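PDB 6V6Y: bifunctional protein FolD from Thermus thermophilus, which probably oxidises 5,10-methylenetetrahydrofolate with NADP+ and then hydrolyses the resulting methenyl form to 10-formyltetrahydrofolate, working as a homodimer. Local coordinates for residues A[28-40]-A[58-70]. Numbering follows the deposited sequence.
Sequences FTPSLRVIRLGED and GYRSQVEVYPEDL
R33 reaches across from strand 31-37 to E64 of strand 60-66, the two strands of a beta-alpha-beta unit whose connecting helix is 41-57. They run parallel, bonded through their backbones from R60 N on P30 O to G38 N on Y66 O. Near the start, the pyrrolidine bump of P30 lies over one face of the Y59 ring in a CH-pi contact, P30 CG standing 4.0 Å from the ring centroid; the Y59 hydroxyl bonds the backbone O of M266 in helix 257-276. T29 OG1 donates a hydrogen bond to G58 O (2.8 Å), where positive phi in a Schellman motif suits glycine, while its methyl CG2 packs 3.5 Å from R60 CG. R33 bends at chi2 (-58°) alongside Q62, and its NH1 forms a salt bridge to E64 OE1 (3.0 Å), met nearly along the C-O axis but tilted from the guanidinium plane. Across the sheet, V65 CG2 sits over one face of the R36 guanidinium, toward its rim, 3.3 Å from NH2: a flat group with apolar faces suits a methyl. R36 NH1 curls back to O of G38, another positive-phi glycine. L37 CD2 meets L70 CB at 3.7 Å, the side chains crossing at about a right angle beside the type I turn 67-70. With R33 and R78 on OE1 and Y66 OH on OE2, the E64 carboxylate is probably kept ionised, its charge network joining both strands to helix 72-84.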
ATOM      1  N   PHE A  28      -7.561 -32.807   7.568  1.00 84.91           N
ATOM      2  CA  PHE A  28      -7.200 -32.187   8.831  1.00 78.81           C
ATOM      3  C   PHE A  28      -8.219 -31.131   9.267  1.00 76.04           C
ATOM      4  O   PHE A  28      -9.253 -30.899   8.627  1.00 76.21           O
ATOM      5  CB  PHE A  28      -5.824 -31.540   8.710  1.00 78.34           C
ATOM      6  CG  PHE A  28      -5.810 -30.303   7.837  1.00 80.29           C
ATOM      7  CD1 PHE A  28      -5.890 -30.406   6.453  1.00 80.63           C
ATOM      8  CD2 PHE A  28      -5.720 -29.035   8.403  1.00 76.46           C
ATOM      9  CE1 PHE A  28      -5.874 -29.268   5.651  1.00 79.15           C
ATOM     10  CE2 PHE A  28      -5.702 -27.897   7.610  1.00 70.99           C
ATOM     11  CZ  PHE A  28      -5.780 -28.014   6.234  1.00 73.84           C
ATOM     12  N   THR A  29      -7.901 -30.473  10.380  1.00 68.40           N
ATOM     13  CA  THR A  29      -8.633 -29.315  10.857  1.00 70.62           C
ATOM     14  C   THR A  29      -7.652 -28.179  11.140  1.00 67.04           C
ATOM     15  O   THR A  29      -6.525 -28.429  11.601  1.00 64.57           O
ATOM     16  CB  THR A  29      -9.457 -29.679  12.108  1.00 64.49           C
ATOM     17  OG1 THR A  29     -10.394 -28.633  12.405  1.00 66.98           O
ATOM     18  CG2 THR A  29      -8.567 -29.922  13.301  1.00 62.60           C
ATOM     19  N   PRO A  30      -8.019 -26.931  10.824  1.00 61.03           N
ATOM     20  CA  PRO A  30      -7.089 -25.818  11.054  1.00 57.96           C
ATOM     21  C   PRO A  30      -6.930 -25.543  12.538  1.00 54.01           C
ATOM     22  O   PRO A  30      -7.831 -25.796  13.349  1.00 46.75           O
ATOM     23  CB  PRO A  30      -7.745 -24.629  10.333  1.00 55.62           C
ATOM     24  CG  PRO A  30      -8.863 -25.204   9.517  1.00 58.55           C
ATOM     25  CD  PRO A  30      -9.273 -26.478  10.203  1.00 60.67           C
ATOM     26  N   SER A  31      -5.762 -25.011  12.887  1.00 50.34           N
ATOM     27  CA  SER A  31      -5.387 -24.789  14.275  1.00 51.20           C
ATOM     28  C   SER A  31      -4.966 -23.334  14.445  1.00 47.97           C
ATOM     29  O   SER A  31      -4.031 -22.873  13.780  1.00 49.97           O
ATOM     30  CB  SER A  31      -4.257 -25.744  14.681  1.00 50.18           C
ATOM     31  OG  SER A  31      -3.743 -25.431  15.964  1.00 47.09           O
ATOM     32  N   LEU A  32      -5.631 -22.625  15.352  1.00 44.11           N
ATOM     33  CA  LEU A  32      -5.400 -21.203  15.582  1.00 47.22           C
ATOM     34  C   LEU A  32      -4.836 -20.989  16.983  1.00 46.75           C
ATOM     35  O   LEU A  32      -5.371 -21.520  17.962  1.00 47.03           O
ATOM     36  CB  LEU A  32      -6.705 -20.411  15.404  1.00 45.57           C
ATOM     37  CG  LEU A  32      -6.753 -18.929  15.805  1.00 43.35           C
ATOM     38  CD1 LEU A  32      -5.936 -18.044  14.851  1.00 43.08           C
ATOM     39  CD2 LEU A  32      -8.209 -18.453  15.873  1.00 40.84           C
ATOM     40  N   ARG A  33      -3.754 -20.219  17.080  1.00 42.64           N
ATOM     41  CA  ARG A  33      -3.225 -19.787  18.365  1.00 42.04           C
ATOM     42  C   ARG A  33      -3.401 -18.285  18.504  1.00 45.10           C
ATOM     43  O   ARG A  33      -2.942 -17.523  17.650  1.00 45.94           O
ATOM     44  CB  ARG A  33      -1.745 -20.123  18.513  1.00 41.96           C
ATOM     45  CG  ARG A  33      -1.460 -21.547  18.747  1.00 45.12           C
ATOM     46  CD  ARG A  33      -2.151 -22.090  19.981  1.00 47.38           C
ATOM     47  NE  ARG A  33      -2.166 -23.536  19.864  1.00 49.39           N
ATOM     48  CZ  ARG A  33      -1.163 -24.310  20.264  1.00 53.23           C
ATOM     49  NH1 ARG A  33      -0.096 -23.754  20.838  1.00 48.09           N
ATOM     50  NH2 ARG A  33      -1.234 -25.630  20.107  1.00 53.47           N
ATOM     51  N   VAL A  34      -4.023 -17.865  19.594  1.00 42.06           N
ATOM     52  CA  VAL A  34      -4.223 -16.461  19.890  1.00 46.00           C
ATOM     53  C   VAL A  34      -3.462 -16.141  21.164  1.00 47.21           C
ATOM     54  O   VAL A  34      -3.683 -16.777  22.203  1.00 45.96           O
ATOM     55  CB  VAL A  34      -5.712 -16.123  20.032  1.00 47.01           C
ATOM     56  CG1 VAL A  34      -5.874 -14.645  20.345  1.00 46.47           C
ATOM     57  CG2 VAL A  34      -6.434 -16.501  18.752  1.00 44.20           C
ATOM     58  N   ILE A  35      -2.571 -15.152  21.083  1.00 45.13           N
ATOM     59  CA  ILE A  35      -1.732 -14.720  22.193  1.00 47.41           C
ATOM     60  C   ILE A  35      -2.278 -13.408  22.733  1.00 49.85           C
ATOM     61  O   ILE A  35      -2.530 -12.473  21.961  1.00 49.42           O
ATOM     62  CB  ILE A  35      -0.267 -14.545  21.752  1.00 49.27           C
ATOM     63  CG1 ILE A  35       0.341 -15.881  21.320  1.00 47.09           C
ATOM     64  CG2 ILE A  35       0.545 -13.906  22.862  1.00 46.91           C
ATOM     65  CD1 ILE A  35       1.728 -15.736  20.685  1.00 42.11           C
ATOM     66  N   ARG A  36      -2.436 -13.326  24.054  1.00 47.34           N
ATOM     67  CA  ARG A  36      -2.838 -12.089  24.713  1.00 46.60           C
ATOM     68  C   ARG A  36      -1.932 -11.846  25.912  1.00 51.43           C
ATOM     69  O   ARG A  36      -1.677 -12.766  26.702  1.00 49.54           O
ATOM     70  CB  ARG A  36      -4.308 -12.130  25.159  1.00 46.80           C
ATOM     71  CG  ARG A  36      -4.610 -11.176  26.305  1.00 48.91           C
ATOM     72  CD  ARG A  36      -6.105 -10.955  26.534  1.00 48.00           C
ATOM     73  NE  ARG A  36      -6.821 -12.166  26.948  1.00 52.69           N
ATOM     74  CZ  ARG A  36      -6.979 -12.584  28.208  1.00 52.30           C
ATOM     75  NH1 ARG A  36      -6.459 -11.915  29.228  1.00 48.69           N
ATOM     76  NH2 ARG A  36      -7.672 -13.689  28.454  1.00 55.99           N
ATOM     77  N   LEU A  37      -1.427 -10.620  26.034  1.00 48.47           N
ATOM     78  CA  LEU A  37      -0.688 -10.180  27.210  1.00 51.15           C
ATOM     79  C   LEU A  37      -1.601  -9.294  28.050  1.00 53.76           C
ATOM     80  O   LEU A  37      -2.279  -8.417  27.511  1.00 53.92           O
ATOM     81  CB  LEU A  37       0.585  -9.426  26.811  1.00 51.56           C
ATOM     82  CG  LEU A  37       1.833 -10.307  26.639  1.00 52.36           C
ATOM     83  CD1 LEU A  37       1.711 -11.213  25.407  1.00 50.57           C
ATOM     84  CD2 LEU A  37       3.122  -9.493  26.575  1.00 53.19           C
ATOM     85  N   GLY A  38      -1.647  -9.546  29.363  1.00 53.07           N
ATOM     86  CA  GLY A  38      -2.414  -8.687  30.252  1.00 51.02           C
ATOM     87  C   GLY A  38      -3.904  -8.960  30.200  1.00 54.27           C
ATOM     88  O   GLY A  38      -4.367  -9.942  29.614  1.00 51.37           O
ATOM     89  N   GLU A  39      -4.670  -8.041  30.794  1.00 55.88           N
ATOM     90  CA  GLU A  39      -6.091  -8.255  31.044  1.00 57.15           C
ATOM     91  C   GLU A  39      -6.944  -7.066  30.585  1.00 60.33           C
ATOM     92  O   GLU A  39      -7.951  -6.729  31.217  1.00 56.26           O
ATOM     93  CB  GLU A  39      -6.335  -8.547  32.527  1.00 55.51           C
ATOM     94  CG  GLU A  39      -5.681  -9.848  33.047  1.00 55.56           C
ATOM     95  CD  GLU A  39      -6.230 -11.110  32.368  1.00 59.44           C
ATOM     96  OE1 GLU A  39      -7.467 -11.246  32.245  1.00 64.61           O
ATOM     97  OE2 GLU A  39      -5.423 -11.973  31.955  1.00 59.87           O
ATOM     98  N   ASP A  40      -6.585  -6.428  29.472  1.00 60.22           N
ATOM     99  CA  ASP A  40      -7.403  -5.322  28.973  1.00 64.30           C
ATOM    100  C   ASP A  40      -8.810  -5.828  28.655  1.00 61.37           C
ATOM    101  O   ASP A  40      -8.960  -6.791  27.884  1.00 58.59           O
ATOM    102  CB  ASP A  40      -6.778  -4.674  27.733  1.00 60.73           C
ATOM    103  CG  ASP A  40      -7.733  -3.691  27.037  1.00 63.22           C
ATOM    104  OD1 ASP A  40      -8.364  -2.871  27.736  1.00 63.20           O
ATOM    105  OD2 ASP A  40      -7.859  -3.745  25.789  1.00 60.86           O
ATOM    106  N   GLY A  58     -15.252 -25.859  14.562  1.00 49.00           N
ATOM    107  CA  GLY A  58     -14.486 -27.088  14.618  1.00 47.84           C
ATOM    108  C   GLY A  58     -12.982 -26.926  14.542  1.00 56.26           C
ATOM    109  O   GLY A  58     -12.271 -27.933  14.422  1.00 50.65           O
ATOM    110  N   TYR A  59     -12.472 -25.698  14.598  1.00 52.94           N
ATOM    111  CA  TYR A  59     -11.033 -25.496  14.608  1.00 53.11           C
ATOM    112  C   TYR A  59     -10.446 -25.964  15.934  1.00 51.10           C
ATOM    113  O   TYR A  59     -11.120 -25.981  16.969  1.00 47.14           O
ATOM    114  CB  TYR A  59     -10.685 -24.015  14.419  1.00 49.25           C
ATOM    115  CG  TYR A  59     -10.914 -23.420  13.044  1.00 50.57           C
ATOM    116  CD1 TYR A  59     -11.538 -24.138  12.031  1.00 51.19           C
ATOM    117  CD2 TYR A  59     -10.514 -22.108  12.769  1.00 50.96           C
ATOM    118  CE1 TYR A  59     -11.752 -23.574  10.779  1.00 52.18           C
ATOM    119  CE2 TYR A  59     -10.717 -21.537  11.524  1.00 47.98           C
ATOM    120  CZ  TYR A  59     -11.340 -22.267  10.533  1.00 51.56           C
ATOM    121  OH  TYR A  59     -11.536 -21.689   9.299  1.00 46.94           O
ATOM    122  N   ARG A  60      -9.169 -26.326  15.904  1.00 49.12           N
ATOM    123  CA  ARG A  60      -8.378 -26.352  17.127  1.00 48.18           C
ATOM    124  C   ARG A  60      -8.026 -24.900  17.449  1.00 49.56           C
ATOM    125  O   ARG A  60      -7.317 -24.242  16.680  1.00 48.64           O
ATOM    126  CB  ARG A  60      -7.130 -27.217  16.956  1.00 53.45           C
ATOM    127  CG  ARG A  60      -7.375 -28.617  16.331  1.00 61.67           C
ATOM    128  CD  ARG A  60      -6.060 -29.436  16.127  1.00 65.30           C
ATOM    129  NE  ARG A  60      -5.356 -29.100  14.871  1.00 68.45           N
ATOM    130  CZ  ARG A  60      -4.101 -29.468  14.568  1.00 72.11           C
ATOM    131  NH1 ARG A  60      -3.388 -30.190  15.426  1.00 75.07           N
ATOM    132  NH2 ARG A  60      -3.545 -29.102  13.409  1.00 69.08           N
ATOM    133  N   SER A  61      -8.547 -24.374  18.552  1.00 46.17           N
ATOM    134  CA  SER A  61      -8.314 -22.984  18.903  1.00 45.71           C
ATOM    135  C   SER A  61      -7.857 -22.880  20.345  1.00 44.87           C
ATOM    136  O   SER A  61      -8.483 -23.434  21.251  1.00 37.80           O
ATOM    137  CB  SER A  61      -9.567 -22.128  18.695  1.00 46.91           C
ATOM    138  OG  SER A  61      -9.371 -20.820  19.226  1.00 44.04           O
ATOM    139  N   GLN A  62      -6.810 -22.104  20.568  1.00 42.61           N
ATOM    140  CA  GLN A  62      -6.208 -22.071  21.881  1.00 44.03           C
ATOM    141  C   GLN A  62      -5.759 -20.642  22.150  1.00 46.76           C
ATOM    142  O   GLN A  62      -5.078 -20.040  21.315  1.00 47.00           O
ATOM    143  CB  GLN A  62      -5.051 -23.089  21.909  1.00 48.51           C
ATOM    144  CG  GLN A  62      -4.754 -23.743  23.232  1.00 51.86           C
ATOM    145  CD  GLN A  62      -6.002 -24.168  23.997  1.00 52.24           C
ATOM    146  OE1 GLN A  62      -6.279 -23.605  25.055  1.00 55.91           O
ATOM    147  NE2 GLN A  62      -6.717 -25.196  23.515  1.00 42.82           N
ATOM    148  N   VAL A  63      -6.161 -20.089  23.291  1.00 47.99           N
ATOM    149  CA  VAL A  63      -5.725 -18.759  23.718  1.00 47.46           C
ATOM    150  C   VAL A  63      -4.582 -18.935  24.710  1.00 46.74           C
ATOM    151  O   VAL A  63      -4.725 -19.649  25.711  1.00 50.86           O
ATOM    152  CB  VAL A  63      -6.879 -17.959  24.348  1.00 46.22           C
ATOM    153  CG1 VAL A  63      -6.391 -16.576  24.797  1.00 46.63           C
ATOM    154  CG2 VAL A  63      -8.038 -17.825  23.372  1.00 47.41           C
ATOM    155  N   GLU A  64      -3.442 -18.309  24.438  1.00 46.53           N
ATOM    156  CA  GLU A  64      -2.311 -18.321  25.363  1.00 46.62           C
ATOM    157  C   GLU A  64      -2.251 -16.956  26.026  1.00 47.16           C
ATOM    158  O   GLU A  64      -1.898 -15.964  25.383  1.00 46.76           O
ATOM    159  CB  GLU A  64      -0.994 -18.642  24.662  1.00 41.61           C
ATOM    160  CG  GLU A  64      -1.068 -19.820  23.746  1.00 42.94           C
ATOM    161  CD  GLU A  64       0.297 -20.288  23.289  1.00 45.37           C
ATOM    162  OE1 GLU A  64       0.356 -21.352  22.627  1.00 47.69           O
ATOM    163  OE2 GLU A  64       1.308 -19.597  23.584  1.00 48.99           O
ATOM    164  N   VAL A  65      -2.628 -16.904  27.296  1.00 49.73           N
ATOM    165  CA  VAL A  65      -2.616 -15.676  28.075  1.00 45.66           C
ATOM    166  C   VAL A  65      -1.321 -15.631  28.861  1.00 50.16           C
ATOM    167  O   VAL A  65      -0.964 -16.604  29.542  1.00 49.47           O
ATOM    168  CB  VAL A  65      -3.824 -15.594  29.018  1.00 46.89           C
ATOM    169  CG1 VAL A  65      -3.795 -14.278  29.760  1.00 50.18           C
ATOM    170  CG2 VAL A  65      -5.106 -15.746  28.236  1.00 46.55           C
ATOM    171  N   TYR A  66      -0.612 -14.515  28.763  1.00 47.43           N
ATOM    172  CA  TYR A  66       0.588 -14.278  29.537  1.00 45.74           C
ATOM    173  C   TYR A  66       0.392 -13.056  30.426  1.00 49.50           C
ATOM    174  O   TYR A  66      -0.538 -12.265  30.218  1.00 49.15           O
ATOM    175  CB  TYR A  66       1.792 -14.097  28.605  1.00 45.55           C
ATOM    176  CG  TYR A  66       2.074 -15.341  27.803  1.00 48.40           C
ATOM    177  CD1 TYR A  66       1.470 -15.534  26.564  1.00 45.42           C
ATOM    178  CD2 TYR A  66       2.916 -16.349  28.303  1.00 47.30           C
ATOM    179  CE1 TYR A  66       1.702 -16.677  25.826  1.00 47.96           C
ATOM    180  CE2 TYR A  66       3.159 -17.512  27.566  1.00 44.46           C
ATOM    181  CZ  TYR A  66       2.544 -17.664  26.327  1.00 48.48           C
ATOM    182  OH  TYR A  66       2.754 -18.794  25.572  1.00 43.89           O
ATOM    183  N   PRO A  67       1.223 -12.890  31.455  1.00 49.24           N
ATOM    184  CA  PRO A  67       1.159 -11.659  32.250  1.00 53.30           C
ATOM    185  C   PRO A  67       1.467 -10.430  31.403  1.00 55.24           C
ATOM    186  O   PRO A  67       2.105 -10.495  30.350  1.00 52.92           O
ATOM    187  CB  PRO A  67       2.223 -11.871  33.334  1.00 52.35           C
ATOM    188  CG  PRO A  67       3.079 -12.984  32.828  1.00 55.50           C
ATOM    189  CD  PRO A  67       2.180 -13.854  32.018  1.00 52.70           C
ATOM    190  N   GLU A  68       0.982  -9.290  31.884  1.00 57.21           N
ATOM    191  CA  GLU A  68       1.243  -8.031  31.198  1.00 55.20           C
ATOM    192  C   GLU A  68       2.739  -7.746  31.090  1.00 57.86           C
ATOM    193  O   GLU A  68       3.206  -7.228  30.068  1.00 59.94           O
ATOM    194  CB  GLU A  68       0.523  -6.907  31.932  1.00 57.70           C
ATOM    195  CG  GLU A  68       1.097  -5.541  31.687  1.00 67.41           C
ATOM    196  CD  GLU A  68       0.023  -4.504  31.474  1.00 69.47           C
ATOM    197  OE1 GLU A  68      -1.085  -4.674  32.035  1.00 71.87           O
ATOM    198  OE2 GLU A  68       0.289  -3.522  30.742  1.00 73.77           O
ATOM    199  N   ASP A  69       3.512  -8.089  32.122  1.00 56.11           N
ATOM    200  CA  ASP A  69       4.935  -7.773  32.165  1.00 55.36           C
ATOM    201  C   ASP A  69       5.802  -8.837  31.511  1.00 56.54           C
ATOM    202  O   ASP A  69       7.003  -8.913  31.806  1.00 55.98           O
ATOM    203  CB  ASP A  69       5.392  -7.526  33.613  1.00 57.24           C
ATOM    204  CG  ASP A  69       5.389  -8.796  34.480  1.00 65.44           C
ATOM    205  OD1 ASP A  69       4.993  -9.884  34.000  1.00 65.23           O
ATOM    206  OD2 ASP A  69       5.786  -8.702  35.664  1.00 65.19           O
ATOM    207  N   LEU A  70       5.234  -9.666  30.647  1.00 55.01           N
ATOM    208  CA  LEU A  70       6.056 -10.603  29.904  1.00 54.01           C
ATOM    209  C   LEU A  70       7.114  -9.830  29.114  1.00 57.68           C
ATOM    210  O   LEU A  70       6.784  -8.834  28.458  1.00 60.59           O
ATOM    211  CB  LEU A  70       5.198 -11.449  28.968  1.00 48.96           C
ATOM    212  CG  LEU A  70       5.957 -12.543  28.212  1.00 48.88           C
ATOM    213  CD1 LEU A  70       6.165 -13.766  29.094  1.00 50.01           C
ATOM    214  CD2 LEU A  70       5.232 -12.930  26.935  1.00 48.41           C
TER